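Local coordinates for nonsense-mediated mRNA decay protein 2 (PDB 4LUN) that takes part in nonsense-mediated decay of mRNAs containing premature stop codons, this chain being its N-terminal MIF4G domain, while its C-terminus interacts with the helicase UPF1, at residues F40-F48 with E71-L80. Sequence-based numbering, arbitrary orientation.
Sequences FIKKLKKGF and EIIVTVTECL
I41 packs its CD1 methyl on CG1 of I72, 3.6 Å away. Its CG2 methyl lies near T75 OG1. L44 comes next along the same helix face. Its CB meets the T75 methyl, and its CD1 touches CG2 of I72 and CG2 of V76. I72 CD1 reaches CE2 and CD2 of the F40 ring. With CG anti to the backbone N (chi1 -177°), the ring swings in although the bond to CB does not head for the other helix. L56 of helix 52-60 also packs on F40 and L44.

C79 CB sits over one face of the F48 ring in a CH-pi contact, 3.9 Å from the ring centroid. C79 SG is 4.9 Å from the F48 ring centroid, a more distant sulfur-aromatic contact above that face. V76 CG2 and L80 CD1 meet the ring at its edge, near its plane. A93 and I96 of helix 87-104 pack against the same ring.

Helices 34-44 and 69-81 run nearly parallel here, with segment axes 10.1 Å apart and 12° between their directions. Such side-by-side packing suits the HEAT-repeat, all-helical build of the MIF4G domain. Past L44 the chain makes a type I turn to G47, which has positive phi. This turn brings F48 back against helix 69-81.

T75 OG1 donates to E71 O at 2.8 Å, and T75 N reaches the same oxygen from the opposite face of its carbonyl plane. The hydroxyl bond probably helps hold the T75 side chain, with CG2 against L44 CB and K45 CG. C79 SG lies 3.2 Å from L44 O. The E71 side chain slants across I41, with OE2 3.7 Å from I41 CG2. K45 NZ is 4.6 Å from E71 OE2, not in contact, though the opposite charges probably attract.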
loop_
_atom_site.group_PDB
_atom_site.type_symbol
_atom_site.label_atom_id
_atom_site.label_comp_id
_atom_site.label_asym_id
_atom_site.label_seq_id
_atom_site.Cartn_x
_atom_site.Cartn_y
_atom_site.Cartn_z
ATOM N N PHE A 40 22.517 18.066 3.540
ATOM C CA PHE A 40 21.867 16.863 3.023
ATOM C C PHE A 40 20.484 16.656 3.654
ATOM O O PHE A 40 19.514 16.363 2.950
ATOM C CB PHE A 40 22.751 15.631 3.237
ATOM C CG PHE A 40 22.171 14.360 2.665
ATOM C CD1 PHE A 40 22.190 14.128 1.301
ATOM C CD2 PHE A 40 21.612 13.401 3.494
ATOM C CE1 PHE A 40 21.656 12.965 0.772
ATOM C CE2 PHE A 40 21.081 12.232 2.966
ATOM C CZ PHE A 40 21.102 12.024 1.605
ATOM N N ILE A 41 20.398 16.807 4.976
ATOM C CA ILE A 41 19.125 16.671 5.687
ATOM C C ILE A 41 18.093 17.673 5.181
ATOM O O ILE A 41 16.921 17.330 4.988
ATOM C CB ILE A 41 19.293 16.863 7.209
ATOM C CG1 ILE A 41 20.210 15.792 7.793
ATOM C CG2 ILE A 41 17.939 16.815 7.914
ATOM C CD1 ILE A 41 19.719 14.402 7.577
ATOM N N LYS A 42 18.531 18.910 4.968
ATOM C CA LYS A 42 17.650 19.951 4.449
ATOM C C LYS A 42 17.121 19.603 3.067
ATOM O O LYS A 42 15.968 19.885 2.744
ATOM C CB LYS A 42 18.366 21.303 4.401
ATOM C CG LYS A 42 18.283 22.083 5.694
ATOM C CD LYS A 42 18.837 23.489 5.519
ATOM C CE LYS A 42 20.284 23.574 5.966
ATOM N NZ LYS A 42 20.893 24.892 5.613
ATOM N N LYS A 43 17.968 18.996 2.246
ATOM C CA LYS A 43 17.549 18.573 0.917
ATOM C C LYS A 43 16.509 17.444 1.003
ATOM O O LYS A 43 15.514 17.449 0.269
ATOM C CB LYS A 43 18.760 18.154 0.082
ATOM C CG LYS A 43 18.630 18.498 -1.396
ATOM C CD LYS A 43 19.901 18.162 -2.156
ATOM C CE LYS A 43 20.991 19.190 -1.904
ATOM N NZ LYS A 43 22.348 18.591 -2.060
ATOM N N LEU A 44 16.730 16.496 1.913
ATOM C CA LEU A 44 15.779 15.400 2.136
ATOM C C LEU A 44 14.416 15.941 2.553
ATOM O O LEU A 44 13.374 15.487 2.066
ATOM C CB LEU A 44 16.290 14.448 3.226
ATOM C CG LEU A 44 17.399 13.447 2.906
ATOM C CD1 LEU A 44 17.736 12.628 4.151
ATOM C CD2 LEU A 44 17.001 12.533 1.755
ATOM N N LYS A 45 14.444 16.918 3.457
ATOM C CA LYS A 45 13.250 17.492 4.064
ATOM C C LYS A 45 12.376 18.271 3.097
ATOM O O LYS A 45 11.235 18.599 3.422
ATOM C CB LYS A 45 13.631 18.396 5.236
ATOM C CG LYS A 45 13.552 17.720 6.583
ATOM C CD LYS A 45 14.031 18.643 7.685
ATOM C CE LYS A 45 13.837 17.998 9.044
ATOM N NZ LYS A 45 14.839 18.473 10.037
ATOM N N LYS A 46 12.894 18.583 1.915
ATOM C CA LYS A 46 12.055 19.263 0.942
ATOM C C LYS A 46 11.106 18.255 0.290
ATOM O O LYS A 46 10.154 18.633 -0.394
ATOM C CB LYS A 46 12.888 20.009 -0.101
ATOM C CG LYS A 46 13.137 19.243 -1.380
ATOM C CD LYS A 46 13.128 20.197 -2.565
ATOM C CE LYS A 46 13.163 19.444 -3.883
ATOM N NZ LYS A 46 12.485 20.219 -4.961
ATOM N N GLY A 47 11.368 16.969 0.520
ATOM C CA GLY A 47 10.469 15.916 0.076
ATOM C C GLY A 47 10.955 15.173 -1.151
ATOM O O GLY A 47 11.805 15.662 -1.900
ATOM N N PHE A 48 10.409 13.977 -1.360
ATOM C CA PHE A 48 10.790 13.173 -2.509
ATOM C C PHE A 48 9.879 13.524 -3.682
ATOM O O PHE A 48 8.761 13.014 -3.792
ATOM C CB PHE A 48 10.736 11.675 -2.170
ATOM C CG PHE A 48 11.653 11.273 -1.034
ATOM C CD1 PHE A 48 12.719 12.083 -0.656
ATOM C CD2 PHE A 48 11.447 10.090 -0.342
ATOM C CE1 PHE A 48 13.557 11.719 0.386
ATOM C CE2 PHE A 48 12.287 9.716 0.701
ATOM C CZ PHE A 48 13.342 10.531 1.066
ATOM N N GLU A 71 19.538 10.442 12.231
ATOM C CA GLU A 71 18.724 11.562 11.787
ATOM C C GLU A 71 18.216 11.381 10.356
ATOM O O GLU A 71 17.091 11.776 10.035
ATOM C CB GLU A 71 19.503 12.876 11.910
ATOM C CG GLU A 71 18.803 14.057 11.284
ATOM C CD GLU A 71 19.357 15.374 11.765
ATOM O OE1 GLU A 71 20.423 15.365 12.419
ATOM O OE2 GLU A 71 18.720 16.416 11.496
ATOM N N ILE A 72 19.039 10.777 9.502
ATOM C CA ILE A 72 18.642 10.524 8.119
ATOM C C ILE A 72 17.492 9.516 8.085
ATOM O O ILE A 72 16.527 9.684 7.336
ATOM C CB ILE A 72 19.814 9.971 7.284
ATOM C CG1 ILE A 72 20.849 11.064 7.018
ATOM C CG2 ILE A 72 19.317 9.421 5.954
ATOM C CD1 ILE A 72 22.094 10.561 6.312
ATOM N N ILE A 73 17.599 8.483 8.914
ATOM C CA ILE A 73 16.567 7.452 9.008
ATOM C C ILE A 73 15.213 8.037 9.419
ATOM O O ILE A 73 14.198 7.784 8.765
ATOM C CB ILE A 73 16.979 6.351 10.005
ATOM C CG1 ILE A 73 18.161 5.559 9.445
ATOM C CG2 ILE A 73 15.801 5.427 10.317
ATOM C CD1 ILE A 73 18.888 4.747 10.479
ATOM N N VAL A 74 15.200 8.823 10.494
ATOM C CA VAL A 74 13.974 9.503 10.926
ATOM C C VAL A 74 13.436 10.458 9.862
ATOM O O VAL A 74 12.240 10.457 9.560
ATOM C CB VAL A 74 14.189 10.280 12.235
ATOM C CG1 VAL A 74 12.940 11.089 12.588
ATOM C CG2 VAL A 74 14.540 9.323 13.361
ATOM N N THR A 75 14.318 11.267 9.289
ATOM C CA THR A 75 13.924 12.217 8.255
ATOM C C THR A 75 13.316 11.528 7.039
ATOM O O THR A 75 12.246 11.919 6.563
ATOM C CB THR A 75 15.114 13.081 7.804
ATOM O OG1 THR A 75 15.613 13.820 8.926
ATOM C CG2 THR A 75 14.694 14.041 6.702
ATOM N N VAL A 76 13.998 10.500 6.541
ATOM C CA VAL A 76 13.523 9.752 5.385
ATOM C C VAL A 76 12.209 9.012 5.688
ATOM O O VAL A 76 11.330 8.923 4.829
ATOM C CB VAL A 76 14.611 8.775 4.882
ATOM C CG1 VAL A 76 14.004 7.554 4.237
ATOM C CG2 VAL A 76 15.555 9.487 3.916
ATOM N N THR A 77 12.078 8.498 6.908
ATOM C CA THR A 77 10.859 7.801 7.306
ATOM C C THR A 77 9.659 8.727 7.153
ATOM O O THR A 77 8.626 8.341 6.605
ATOM C CB THR A 77 10.915 7.299 8.756
ATOM O OG1 THR A 77 11.988 6.363 8.908
ATOM C CG2 THR A 77 9.606 6.599 9.119
ATOM N N GLU A 78 9.811 9.956 7.635
ATOM C CA GLU A 78 8.764 10.961 7.517
ATOM C C GLU A 78 8.502 11.319 6.054
ATOM O O GLU A 78 7.354 11.380 5.622
ATOM C CB GLU A 78 9.140 12.207 8.319
ATOM C CG GLU A 78 7.965 12.921 8.943
ATOM C CD GLU A 78 8.328 13.578 10.261
ATOM O OE1 GLU A 78 7.644 13.300 11.270
ATOM O OE2 GLU A 78 9.297 14.369 10.290
ATOM N N CYS A 79 9.568 11.541 5.288
ATOM C CA CYS A 79 9.422 11.876 3.871
ATOM C C CYS A 79 8.751 10.760 3.078
ATOM O O CYS A 79 7.914 11.023 2.213
ATOM C CB CYS A 79 10.777 12.196 3.245
ATOM S SG CYS A 79 11.546 13.669 3.932
ATOM N N LEU A 80 9.131 9.518 3.368
ATOM C CA LEU A 80 8.601 8.373 2.635
ATOM C C LEU A 80 7.108 8.196 2.889
ATOM O O LEU A 80 6.333 7.901 1.973
ATOM C CB LEU A 80 9.348 7.099 3.033
ATOM C CG LEU A 80 9.486 6.057 1.932
ATOM C CD1 LEU A 80 9.991 6.717 0.659
ATOM C CD2 LEU A 80 10.444 4.968 2.395
#